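Local coordinates for protein xylulose kinase (PDB 3I8B) that probably phosphorylates D-xylulose at the expense of ATP, giving D-xylulose 5-phosphate and ADP, as a magnesium-binding member of the FGGY carbohydrate kinase family, at residues R4-A8 / R20-A24; D195-S200 / A318-Y324; G244-A248 / W471-T477; V298-E304 / H323-C329; I463-R467 / P479-Q483. One frame throughout, in Å; residues are numbered along the deposited sequence.

Contact 1 (R4-A8 / R20-A24); sequences RTLVA and RVTDA
T5 O is gripped twice: A24 N donates to it over 3.1 Å, and a water that also donates to D23 OD1 supplies the second proton. This is the open end of the antiparallel β-hairpin of strands 6-12 and 16-23, in the mixed sheet of the N-terminal FGGY domain, which belongs to the actin-like ATPase clan. Further in, V7 and T22 form a hydrogen-bonded pair, with T22 N to V7 O at 2.7 Å and V7 N to T22 O at 2.8 Å. L6 CD1 meets V21 CG1 at 3.8 Å on one side of the sheet, while V7 and T22 face helix 460-474 on the other. With CG anti to the backbone N (chi1 -174°), D23 swings its carboxylate to R4, whose chain, bent at chi2 and chi3, comes across it at about a right angle. D23 OD1 also takes the backbone N of T26. An alanine in place of D23 would remove the carboxylate, which would probably leave the R4 guanidinium without its counter-charge and the water with one anchor fewer. The salt bridge runs from R4 NH1 to the anti lone pair of D23 OD2, 2.9 Å away and in the guanidinium plane.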
# COMPACT_ATOMS: atom_id res chain seq x y z
N ARG A 4 -0.64 15.40 30.45
CA ARG A 4 -0.88 15.46 29.01
C ARG A 4 -0.96 14.06 28.37
O ARG A 4 -0.07 13.23 28.55
CB ARG A 4 0.18 16.29 28.30
CG ARG A 4 0.35 15.83 26.86
CD ARG A 4 0.69 16.95 25.93
NE ARG A 4 2.12 17.16 25.88
CZ ARG A 4 2.74 17.74 24.85
NH1 ARG A 4 2.04 18.14 23.79
NH2 ARG A 4 4.05 17.90 24.89
N THR A 5 -2.03 13.84 27.62
CA THR A 5 -2.29 12.54 27.01
C THR A 5 -1.52 12.36 25.70
O THR A 5 -1.62 13.18 24.79
CB THR A 5 -3.78 12.35 26.76
OG1 THR A 5 -4.49 12.67 27.96
CG2 THR A 5 -4.10 10.87 26.37
N LEU A 6 -0.73 11.30 25.63
CA LEU A 6 0.14 11.04 24.50
C LEU A 6 -0.27 9.71 23.85
O LEU A 6 -0.73 8.80 24.54
CB LEU A 6 1.59 10.93 24.97
CG LEU A 6 2.26 12.19 25.54
CD1 LEU A 6 3.71 11.87 25.96
CD2 LEU A 6 2.24 13.32 24.50
N VAL A 7 -0.10 9.63 22.54
CA VAL A 7 -0.18 8.36 21.82
C VAL A 7 1.12 8.17 21.05
O VAL A 7 1.98 9.08 21.01
CB VAL A 7 -1.39 8.29 20.84
CG1 VAL A 7 -2.72 8.35 21.58
CG2 VAL A 7 -1.30 9.38 19.80
N ALA A 8 1.28 7.00 20.44
CA ALA A 8 2.47 6.74 19.66
C ALA A 8 2.07 6.09 18.35
O ALA A 8 1.28 5.14 18.33
CB ALA A 8 3.42 5.84 20.42
N ARG A 20 6.69 7.84 16.56
CA ARG A 20 6.29 9.22 16.76
C ARG A 20 5.38 9.39 17.99
O ARG A 20 4.16 9.19 17.93
CB ARG A 20 5.60 9.75 15.51
CG ARG A 20 5.46 11.27 15.47
CD ARG A 20 4.54 11.60 14.32
NE ARG A 20 4.48 13.01 13.94
CZ ARG A 20 3.62 13.89 14.44
NH1 ARG A 20 2.78 13.53 15.40
NH2 ARG A 20 3.61 15.13 13.99
N VAL A 21 5.98 9.76 19.11
CA VAL A 21 5.19 10.06 20.29
C VAL A 21 4.45 11.37 20.03
O VAL A 21 5.06 12.39 19.70
CB VAL A 21 6.06 10.14 21.54
CG1 VAL A 21 5.20 10.44 22.77
CG2 VAL A 21 6.85 8.84 21.72
N THR A 22 3.13 11.35 20.14
CA THR A 22 2.39 12.53 19.71
C THR A 22 1.24 12.92 20.63
O THR A 22 0.68 12.08 21.34
CB THR A 22 1.94 12.44 18.20
OG1 THR A 22 0.52 12.47 18.06
CG2 THR A 22 2.48 11.22 17.53
N ASP A 23 0.91 14.20 20.61
CA ASP A 23 -0.18 14.74 21.42
C ASP A 23 -1.52 14.23 20.90
O ASP A 23 -1.86 14.43 19.74
CB ASP A 23 -0.13 16.27 21.37
CG ASP A 23 -1.13 16.91 22.30
OD1 ASP A 23 -2.34 16.85 22.01
OD2 ASP A 23 -0.70 17.48 23.32
N ALA A 24 -2.27 13.54 21.76
CA ALA A 24 -3.51 12.90 21.34
C ALA A 24 -4.53 13.92 20.86
O ALA A 24 -5.32 13.68 19.94
CB ALA A 24 -4.08 12.08 22.47
O HOH W 1 -3.34 15.35 24.63

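Contact 2 (D195-S200 / A318-Y324); sequences DRSDAS and ADCTGHY
R196 leaves the first turn of helix 196-199 with CG anti to its carbonyl carbon (chi1 -69°) and bends at chi3 (72°), which carries the guanidinium to H323 O in the loop beyond strand 315-318. Both terminal nitrogens grip that one oxygen end-on, NH1 at 3.0 Å and NH2 at 3.2 Å, and H323 O lies in the guanidinium plane. NH1 uses a lone pair in the carbonyl plane, whereas NH2 comes from above it. The same group points into the face of Y324, a cation-pi contact with CZ 5.0 Å from the ring centroid and the two planes 84° apart. A water ties R196 NH1 to D319 O and G322 N. A leucine at R196 would probably cost H323 O two of its donors and leave the Y324 face without its cation. Farther along, S200 OG accepts from A318 N at 2.9 Å and donates to S197 O. D195 caps the helix, OD1 taking S197 N and OG, OD2 taking D198 N. An N-capped helix from the N-terminal FGGY domain thus docks on a β-hairpin loop of the C-terminal one, shaped by an Asx turn at D319.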
# COMPACT_ATOMS: atom_id res chain seq x y z
N ASP A 195 -6.08 -5.20 11.04
CA ASP A 195 -7.20 -4.35 10.63
C ASP A 195 -7.65 -4.69 9.20
O ASP A 195 -7.04 -5.53 8.54
CB ASP A 195 -6.83 -2.86 10.72
CG ASP A 195 -6.16 -2.34 9.46
OD1 ASP A 195 -6.57 -1.25 8.98
OD2 ASP A 195 -5.22 -3.00 8.96
N ARG A 196 -8.70 -4.02 8.74
CA ARG A 196 -9.20 -4.25 7.38
C ARG A 196 -8.20 -3.88 6.29
O ARG A 196 -8.16 -4.53 5.25
CB ARG A 196 -10.51 -3.48 7.16
CG ARG A 196 -11.70 -4.00 7.94
CD ARG A 196 -12.86 -3.01 7.86
NE ARG A 196 -13.49 -2.98 6.54
CZ ARG A 196 -13.29 -2.05 5.61
NH1 ARG A 196 -12.45 -1.05 5.84
NH2 ARG A 196 -13.92 -2.12 4.45
N SER A 197 -7.39 -2.85 6.51
CA SER A 197 -6.54 -2.39 5.41
C SER A 197 -5.40 -3.38 5.10
O SER A 197 -5.16 -3.72 3.94
CB SER A 197 -6.02 -0.97 5.66
OG SER A 197 -5.16 -0.91 6.79
N ASP A 198 -4.72 -3.87 6.14
CA ASP A 198 -3.66 -4.85 5.91
C ASP A 198 -4.18 -6.21 5.48
O ASP A 198 -3.61 -6.85 4.59
CB ASP A 198 -2.73 -4.98 7.12
CG ASP A 198 -1.30 -4.56 6.81
OD1 ASP A 198 -0.91 -4.49 5.61
OD2 ASP A 198 -0.54 -4.30 7.77
N ALA A 199 -5.26 -6.67 6.10
CA ALA A 199 -5.84 -7.95 5.72
C ALA A 199 -6.28 -7.97 4.24
O ALA A 199 -6.16 -8.99 3.56
CB ALA A 199 -7.01 -8.29 6.62
N SER A 200 -6.76 -6.84 3.74
CA SER A 200 -7.19 -6.74 2.35
C SER A 200 -6.04 -6.92 1.36
O SER A 200 -6.27 -7.04 0.16
CB SER A 200 -7.90 -5.41 2.08
OG SER A 200 -6.99 -4.32 2.08
N ALA A 318 -8.82 -2.11 1.42
CA ALA A 318 -9.65 -1.33 2.33
C ALA A 318 -8.81 -0.22 2.95
O ALA A 318 -7.59 -0.33 3.04
CB ALA A 318 -10.22 -2.23 3.43
N ASP A 319 -9.46 0.86 3.37
CA ASP A 319 -8.75 1.95 4.01
C ASP A 319 -8.85 1.78 5.53
O ASP A 319 -9.27 0.73 6.01
CB ASP A 319 -9.32 3.31 3.58
CG ASP A 319 -10.52 3.74 4.42
OD1 ASP A 319 -11.22 2.87 4.98
OD2 ASP A 319 -10.75 4.95 4.52
N CYS A 320 -8.49 2.83 6.28
CA CYS A 320 -8.50 2.77 7.75
C CYS A 320 -9.66 3.51 8.41
O CYS A 320 -9.58 3.88 9.58
CB CYS A 320 -7.18 3.27 8.33
SG CYS A 320 -5.78 2.17 8.02
N THR A 321 -10.75 3.71 7.68
CA THR A 321 -11.91 4.40 8.25
C THR A 321 -13.19 3.59 8.07
O THR A 321 -14.30 4.11 8.21
CB THR A 321 -12.11 5.79 7.64
OG1 THR A 321 -12.51 5.67 6.27
CG2 THR A 321 -10.83 6.58 7.72
N GLY A 322 -13.02 2.30 7.79
CA GLY A 322 -14.15 1.43 7.53
C GLY A 322 -14.58 1.46 6.08
O GLY A 322 -15.62 0.92 5.72
N HIS A 323 -13.77 2.09 5.23
CA HIS A 323 -14.14 2.22 3.83
C HIS A 323 -13.16 1.52 2.89
O HIS A 323 -12.55 0.51 3.24
CB HIS A 323 -14.33 3.69 3.47
CG HIS A 323 -15.42 4.34 4.26
ND1 HIS A 323 -15.17 5.13 5.37
CD2 HIS A 323 -16.76 4.29 4.13
CE1 HIS A 323 -16.31 5.56 5.87
NE2 HIS A 323 -17.30 5.06 5.14
N TYR A 324 -12.99 2.08 1.69
CA TYR A 324 -12.23 1.38 0.66
C TYR A 324 -11.12 2.21 0.03
O TYR A 324 -11.22 3.43 -0.07
CB TYR A 324 -13.18 0.78 -0.38
CG TYR A 324 -14.06 -0.25 0.28
CD1 TYR A 324 -13.65 -1.58 0.40
CD2 TYR A 324 -15.28 0.11 0.84
CE1 TYR A 324 -14.43 -2.52 1.04
CE2 TYR A 324 -16.08 -0.84 1.49
CZ TYR A 324 -15.64 -2.15 1.59
OH TYR A 324 -16.41 -3.10 2.22
O HOH W 2 -10.95 0.08 7.96
O HOH W 3 -16.31 -3.80 5.28
O HOH W 4 -4.91 -1.36 2.41

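Contact 3 (G244-A248 / W471-T477); sequences GPRDA and WVLSGET
The C-terminal end of helix 460-474 rests here against a type I β-turn, G244 to D247, in the loop that follows strand 241-243. R246 lies over the indole of W471: its CB sits 3.9 Å from the centroid of the five-membered ring and 13° off the normal, a CH-pi contact, and CD follows at 3.5 Å from W471 NE1. The side chain leaves with CG between the backbone N and the carbonyl carbon (chi1 61°), then bends at chi3, which lays the guanidinium only 18° from the indole plane. T477 CA is centred over one guanidinium face. P245 touches the far end of the indole, CB to CH2 at 4.3 Å. One residue on, V472 puts CG1 3.6 Å from A248 CB and CG2 3.8 Å from R246 C, while L267, A269 and P270 also pack on it. At the helix end S474 OG accepts from E476 N, an ST turn, and G475 takes positive phi; this brings E476 O to the edge of the indole, where W471 NE1 makes weak bonds to it and to T477 O. Turn and helix end are therefore joined by apolar contact and CH-pi packing, with the arginine contributing its aliphatic part to the tryptophan.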
# COMPACT_ATOMS: atom_id res chain seq x y z
N GLY A 244 -12.32 -3.71 13.77
CA GLY A 244 -12.89 -2.52 13.17
C GLY A 244 -11.92 -1.36 13.30
O GLY A 244 -11.03 -1.37 14.16
N PRO A 245 -12.12 -0.33 12.47
CA PRO A 245 -11.28 0.87 12.36
C PRO A 245 -11.03 1.60 13.69
O PRO A 245 -9.96 2.19 13.88
CB PRO A 245 -12.07 1.76 11.39
CG PRO A 245 -13.50 1.28 11.54
CD PRO A 245 -13.33 -0.21 11.63
N ARG A 246 -11.99 1.55 14.62
CA ARG A 246 -11.79 2.24 15.88
C ARG A 246 -11.99 1.37 17.11
O ARG A 246 -12.32 1.87 18.18
CB ARG A 246 -12.66 3.50 15.95
CG ARG A 246 -14.14 3.24 15.87
CD ARG A 246 -14.89 4.56 15.80
NE ARG A 246 -15.99 4.58 16.76
CZ ARG A 246 -17.25 4.34 16.44
NH1 ARG A 246 -17.58 4.07 15.18
NH2 ARG A 246 -18.19 4.37 17.38
N ASP A 247 -11.76 0.07 16.95
CA ASP A 247 -11.83 -0.88 18.06
C ASP A 247 -10.48 -0.98 18.73
O ASP A 247 -9.47 -1.09 18.05
CB ASP A 247 -12.17 -2.28 17.53
CG ASP A 247 -13.59 -2.38 17.00
OD1 ASP A 247 -14.45 -1.57 17.42
OD2 ASP A 247 -13.85 -3.28 16.17
N ALA A 248 -10.44 -0.99 20.06
CA ALA A 248 -9.19 -1.32 20.74
C ALA A 248 -8.94 -2.83 20.64
O ALA A 248 -9.89 -3.61 20.68
CB ALA A 248 -9.27 -0.92 22.19
N TRP A 471 -7.76 8.15 17.97
CA TRP A 471 -9.15 7.87 17.65
C TRP A 471 -9.74 6.79 18.57
O TRP A 471 -10.80 6.99 19.18
CB TRP A 471 -9.25 7.43 16.18
CG TRP A 471 -10.65 7.29 15.61
CD1 TRP A 471 -11.84 7.66 16.19
CD2 TRP A 471 -10.98 6.80 14.30
NE1 TRP A 471 -12.89 7.40 15.33
CE2 TRP A 471 -12.38 6.88 14.16
CE3 TRP A 471 -10.22 6.30 13.24
CZ2 TRP A 471 -13.04 6.46 13.00
CZ3 TRP A 471 -10.87 5.89 12.09
CH2 TRP A 471 -12.27 5.97 11.98
N VAL A 472 -9.06 5.66 18.67
CA VAL A 472 -9.50 4.56 19.54
C VAL A 472 -9.55 5.02 21.01
O VAL A 472 -10.53 4.79 21.71
CB VAL A 472 -8.57 3.32 19.41
CG1 VAL A 472 -8.98 2.25 20.41
CG2 VAL A 472 -8.60 2.76 17.98
N LEU A 473 -8.48 5.67 21.45
CA LEU A 473 -8.42 6.16 22.82
C LEU A 473 -9.57 7.11 23.17
O LEU A 473 -10.07 7.09 24.29
CB LEU A 473 -7.07 6.85 23.06
CG LEU A 473 -6.79 7.49 24.42
CD1 LEU A 473 -6.93 6.50 25.60
CD2 LEU A 473 -5.40 8.11 24.41
N SER A 474 -9.99 7.93 22.21
CA SER A 474 -11.01 8.96 22.48
C SER A 474 -12.42 8.39 22.57
O SER A 474 -13.30 8.95 23.26
CB SER A 474 -11.00 10.01 21.38
OG SER A 474 -11.73 9.54 20.26
N GLY A 475 -12.64 7.29 21.84
CA GLY A 475 -13.93 6.61 21.82
C GLY A 475 -14.98 7.37 21.03
O GLY A 475 -16.15 6.99 21.01
N GLU A 476 -14.58 8.44 20.39
CA GLU A 476 -15.50 9.21 19.56
C GLU A 476 -15.70 8.59 18.17
O GLU A 476 -14.87 7.80 17.70
CB GLU A 476 -15.04 10.67 19.49
CG GLU A 476 -15.27 11.39 20.81
CD GLU A 476 -14.40 12.63 20.99
OE1 GLU A 476 -13.54 12.92 20.13
OE2 GLU A 476 -14.59 13.32 22.02
N THR A 477 -16.80 8.95 17.54
CA THR A 477 -17.18 8.36 16.26
C THR A 477 -16.27 8.81 15.11
O THR A 477 -15.93 8.01 14.24
CB THR A 477 -18.66 8.64 15.94
OG1 THR A 477 -19.48 8.03 16.95
CG2 THR A 477 -19.04 8.07 14.59

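Contact 4 (V298-E304 / H323-C329); sequences VAAAISE and HYLPLAC
A300 CB and V298 CG1 sit against L327 CD1, at 3.5 and 3.7 Å, in the apolar centre of an antiparallel pair: strands 297-301 and 324-330, neighbours in the mixed sheet of the C-terminal FGGY domain. In L327, chi1 (-171°) sets CG anti to the backbone N, and chi2 then turns CD1 to the neighbouring strand. L325 adds CD1 to the same side, 4.1 Å from A300 CB, and N275 of helix 274-281 touches V298, L325 and L327 there. The other side of the sheet is built of small residues: A299 and A328 meet CB to CB at 4.2 Å, and with A301 and P326 they take helix 396-420, where C414 and I418 pack on them.

The backbones hold this together through A299 and A328, a hydrogen-bonded pair with A328 N donating to A299 O at 2.8 Å and A299 N returning the bond to A328 O. Next along, A301 N donates to P326 O, but proline has no N-H to give back; its CD lies instead against A301 O, and L325 CA-H also points at that oxygen. Beyond the regular strand the pairing resumes at S303, whose N and O both bond Y324.

At the outer end E304, bent at chi2 (72°), brings its carboxylate obliquely to the H323 ring, the planes 48° apart, while H323 ND1 is held by T321 OG1. Y324 presents a ring edge to the backbone of 303-304, with E304 O in the ring plane and 3.5 Å from CD2.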
# COMPACT_ATOMS: atom_id res chain seq x y z
N VAL A 298 1.96 5.79 -7.18
CA VAL A 298 0.83 5.17 -6.49
C VAL A 298 -0.31 6.16 -6.38
O VAL A 298 -0.19 7.18 -5.71
CB VAL A 298 1.20 4.73 -5.07
CG1 VAL A 298 -0.03 4.18 -4.36
CG2 VAL A 298 2.30 3.68 -5.09
N ALA A 299 -1.42 5.87 -7.07
CA ALA A 299 -2.64 6.65 -6.92
C ALA A 299 -3.64 5.89 -6.03
O ALA A 299 -4.12 4.82 -6.39
CB ALA A 299 -3.26 6.93 -8.28
N ALA A 300 -3.94 6.45 -4.86
CA ALA A 300 -4.82 5.81 -3.91
C ALA A 300 -5.97 6.74 -3.57
O ALA A 300 -5.76 7.88 -3.14
CB ALA A 300 -4.05 5.43 -2.65
N ALA A 301 -7.19 6.27 -3.79
CA ALA A 301 -8.37 7.06 -3.50
C ALA A 301 -9.17 6.38 -2.40
O ALA A 301 -9.14 5.15 -2.27
CB ALA A 301 -9.24 7.24 -4.75
N ILE A 302 -9.89 7.17 -1.62
CA ILE A 302 -10.80 6.62 -0.65
C ILE A 302 -12.19 6.53 -1.25
O ILE A 302 -12.75 7.53 -1.71
CB ILE A 302 -10.81 7.45 0.62
CG1 ILE A 302 -9.39 7.50 1.17
CG2 ILE A 302 -11.78 6.85 1.66
CD1 ILE A 302 -9.10 8.76 1.85
N SER A 303 -12.74 5.31 -1.22
CA SER A 303 -14.00 4.97 -1.86
C SER A 303 -15.03 4.55 -0.81
O SER A 303 -14.74 3.72 0.07
CB SER A 303 -13.77 3.84 -2.86
OG SER A 303 -14.99 3.34 -3.39
N GLU A 304 -16.23 5.11 -0.89
CA GLU A 304 -17.31 4.74 0.01
C GLU A 304 -17.64 3.24 -0.08
O GLU A 304 -17.82 2.57 0.94
CB GLU A 304 -18.56 5.59 -0.29
CG GLU A 304 -19.75 5.28 0.58
CD GLU A 304 -19.57 5.77 2.00
OE1 GLU A 304 -18.69 6.62 2.24
OE2 GLU A 304 -20.32 5.32 2.89
N HIS A 323 -13.77 2.09 5.23
CA HIS A 323 -14.14 2.22 3.83
C HIS A 323 -13.16 1.52 2.89
O HIS A 323 -12.55 0.51 3.24
CB HIS A 323 -14.33 3.69 3.47
CG HIS A 323 -15.42 4.34 4.26
ND1 HIS A 323 -15.17 5.13 5.37
CD2 HIS A 323 -16.76 4.29 4.13
CE1 HIS A 323 -16.31 5.56 5.87
NE2 HIS A 323 -17.30 5.06 5.14
N TYR A 324 -12.99 2.08 1.69
CA TYR A 324 -12.23 1.38 0.66
C TYR A 324 -11.12 2.21 0.03
O TYR A 324 -11.22 3.43 -0.07
CB TYR A 324 -13.18 0.78 -0.38
CG TYR A 324 -14.06 -0.25 0.28
CD1 TYR A 324 -13.65 -1.58 0.40
CD2 TYR A 324 -15.28 0.11 0.84
CE1 TYR A 324 -14.43 -2.52 1.04
CE2 TYR A 324 -16.08 -0.84 1.49
CZ TYR A 324 -15.64 -2.15 1.59
OH TYR A 324 -16.41 -3.10 2.22
N LEU A 325 -10.05 1.51 -0.36
CA LEU A 325 -8.84 2.10 -0.92
C LEU A 325 -8.45 1.48 -2.28
O LEU A 325 -7.52 0.66 -2.37
CB LEU A 325 -7.68 1.93 0.08
CG LEU A 325 -6.42 2.74 -0.20
CD1 LEU A 325 -6.63 4.16 0.27
CD2 LEU A 325 -5.21 2.13 0.50
N PRO A 326 -9.19 1.84 -3.34
CA PRO A 326 -8.72 1.47 -4.68
C PRO A 326 -7.33 2.03 -4.88
O PRO A 326 -7.11 3.22 -4.71
CB PRO A 326 -9.71 2.20 -5.61
CG PRO A 326 -10.37 3.26 -4.71
CD PRO A 326 -10.48 2.54 -3.39
N LEU A 327 -6.38 1.17 -5.25
CA LEU A 327 -4.99 1.56 -5.31
C LEU A 327 -4.37 1.21 -6.66
O LEU A 327 -4.37 0.05 -7.06
CB LEU A 327 -4.21 0.86 -4.20
CG LEU A 327 -2.79 1.38 -4.05
CD1 LEU A 327 -2.67 2.19 -2.77
CD2 LEU A 327 -1.82 0.21 -4.03
N ALA A 328 -3.85 2.22 -7.34
CA ALA A 328 -3.33 2.07 -8.69
C ALA A 328 -1.83 2.32 -8.74
O ALA A 328 -1.39 3.47 -8.63
CB ALA A 328 -4.04 3.02 -9.62
N CYS A 329 -1.06 1.26 -8.91
CA CYS A 329 0.39 1.40 -9.05
C CYS A 329 0.80 1.60 -10.50
O CYS A 329 0.30 0.92 -11.39
CB CYS A 329 1.11 0.18 -8.47
SG CYS A 329 0.78 -0.07 -6.73

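Contact 5 (I463-R467 / P479-Q483); sequences IGAAR and PPAWQ
The chain turns back along helix 460-474 after leaving it, and an inverse γ-turn centred on A481, with W482 N weakly bonded to P480 O, swings W482 onto the helix; the closest CA atoms are those of R467 and P480, 6.3 Å apart. This is a loop-on-helix contact at the surface, between the helix of the C-terminal FGGY domain and the segment leading to strand 486-490.

R467 and W482 carry much of it. The arginine CG stands anti to the backbone N (chi1 -164°) and the chain runs extended to NE, passing the indole of W482, which points the opposite way. CG lies over the six-membered ring, 4.2 Å from the centroid, a CH-pi contact. The guanidinium then grips P480 O side-on with two nitrogens: NE at 2.7 Å in the carbonyl plane, and NH2 at 2.9 Å from above that plane. P479 CB rests on one guanidinium face, and NH1 bonds L280 O, so the group is fixed from several directions.

The outer rim of the indole goes into the helix surface. W482 CH2 meets R467 CA at 3.4 Å and A466 CB at 3.9 Å, and I463 O lies at the ring edge near CZ3. P480 CB lies over the indole face, toward its rim, and P480 CD is 3.5 Å from R467 O. On the far side from this rim, the pyrrole nitrogen turns away from the helix: W482 NE1 donates to A24 O, just past strand 16-23.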
# COMPACT_ATOMS: atom_id res chain seq x y z
N ILE A 463 2.15 9.47 11.46
CA ILE A 463 1.09 10.38 11.87
C ILE A 463 -0.27 9.69 11.81
O ILE A 463 -1.07 9.82 12.73
CB ILE A 463 1.06 11.67 11.02
CG1 ILE A 463 2.32 12.49 11.26
CG2 ILE A 463 -0.18 12.50 11.32
CD1 ILE A 463 2.28 13.86 10.63
N GLY A 464 -0.53 8.95 10.72
CA GLY A 464 -1.75 8.18 10.59
C GLY A 464 -1.94 7.15 11.69
O GLY A 464 -3.05 6.96 12.20
N ALA A 465 -0.86 6.46 12.06
CA ALA A 465 -0.95 5.48 13.13
C ALA A 465 -1.25 6.15 14.47
O ALA A 465 -2.03 5.63 15.28
CB ALA A 465 0.31 4.61 13.21
N ALA A 466 -0.64 7.31 14.72
CA ALA A 466 -0.92 8.04 15.95
C ALA A 466 -2.36 8.53 15.95
O ALA A 466 -3.01 8.52 16.99
CB ALA A 466 0.05 9.23 16.13
N ARG A 467 -2.85 8.95 14.79
CA ARG A 467 -4.23 9.43 14.68
C ARG A 467 -5.21 8.31 14.97
O ARG A 467 -6.26 8.52 15.59
CB ARG A 467 -4.50 10.03 13.29
CG ARG A 467 -5.77 10.87 13.21
CD ARG A 467 -6.00 11.51 11.82
NE ARG A 467 -7.24 12.29 11.83
CZ ARG A 467 -8.09 12.40 10.81
NH1 ARG A 467 -7.84 11.78 9.66
NH2 ARG A 467 -9.20 13.12 10.93
N PRO A 479 -12.54 10.43 13.73
CA PRO A 479 -11.11 10.46 14.05
C PRO A 479 -10.73 11.87 14.49
O PRO A 479 -11.44 12.81 14.12
CB PRO A 479 -10.41 10.14 12.70
CG PRO A 479 -11.47 9.96 11.69
CD PRO A 479 -12.80 10.34 12.28
N PRO A 480 -9.65 12.01 15.26
CA PRO A 480 -9.15 13.30 15.72
C PRO A 480 -9.02 14.32 14.59
O PRO A 480 -8.35 14.04 13.59
CB PRO A 480 -7.76 12.95 16.27
CG PRO A 480 -7.91 11.57 16.74
CD PRO A 480 -8.84 10.89 15.78
N ALA A 481 -9.63 15.49 14.76
CA ALA A 481 -9.52 16.56 13.77
C ALA A 481 -8.21 17.34 13.87
O ALA A 481 -8.21 18.50 14.28
CB ALA A 481 -10.70 17.50 13.90
N TRP A 482 -7.10 16.71 13.49
CA TRP A 482 -5.78 17.33 13.59
C TRP A 482 -5.48 18.34 12.46
O TRP A 482 -5.92 18.16 11.32
CB TRP A 482 -4.66 16.26 13.65
CG TRP A 482 -4.67 15.44 14.92
CD1 TRP A 482 -5.39 15.68 16.05
CD2 TRP A 482 -3.89 14.25 15.19
NE1 TRP A 482 -5.13 14.73 17.00
CE2 TRP A 482 -4.21 13.84 16.51
CE3 TRP A 482 -2.97 13.50 14.45
CZ2 TRP A 482 -3.63 12.71 17.10
CZ3 TRP A 482 -2.40 12.37 15.04
CH2 TRP A 482 -2.73 11.99 16.35
N GLN A 483 -4.75 19.40 12.79
CA GLN A 483 -4.31 20.36 11.79
C GLN A 483 -3.40 19.69 10.78
O GLN A 483 -2.50 18.93 11.13
CB GLN A 483 -3.56 21.53 12.45
CG GLN A 483 -4.40 22.78 12.68
CD GLN A 483 -4.72 23.52 11.39
OE1 GLN A 483 -5.87 23.93 11.16
NE2 GLN A 483 -3.72 23.70 10.53

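How the contacts relate
Helix 460-474 links three of the contacts. Contacts 3 and 5 both use it, their centres 12 Å apart, and W471 CB meets P480 CD at 3.5 Å. Contact 1 lies beside it: T5 CG2 touches L473 CD2 at 3.6 Å, and A466 of contact 5 packs on V7 and T22. Contact 2 shares H323 and Y324 with contact 4 and reaches contact 3 where C320 O approaches W471 CZ3, at 3.5 Å. Contacts 2 and 4 lie near the predicted active site: the side chain of D274, the probable proton acceptor, is about 7 Å from that of L327 and about 8 Å from that of S197. Magnesium is farther off, about 12 Å from the side chains of both D195 and D247.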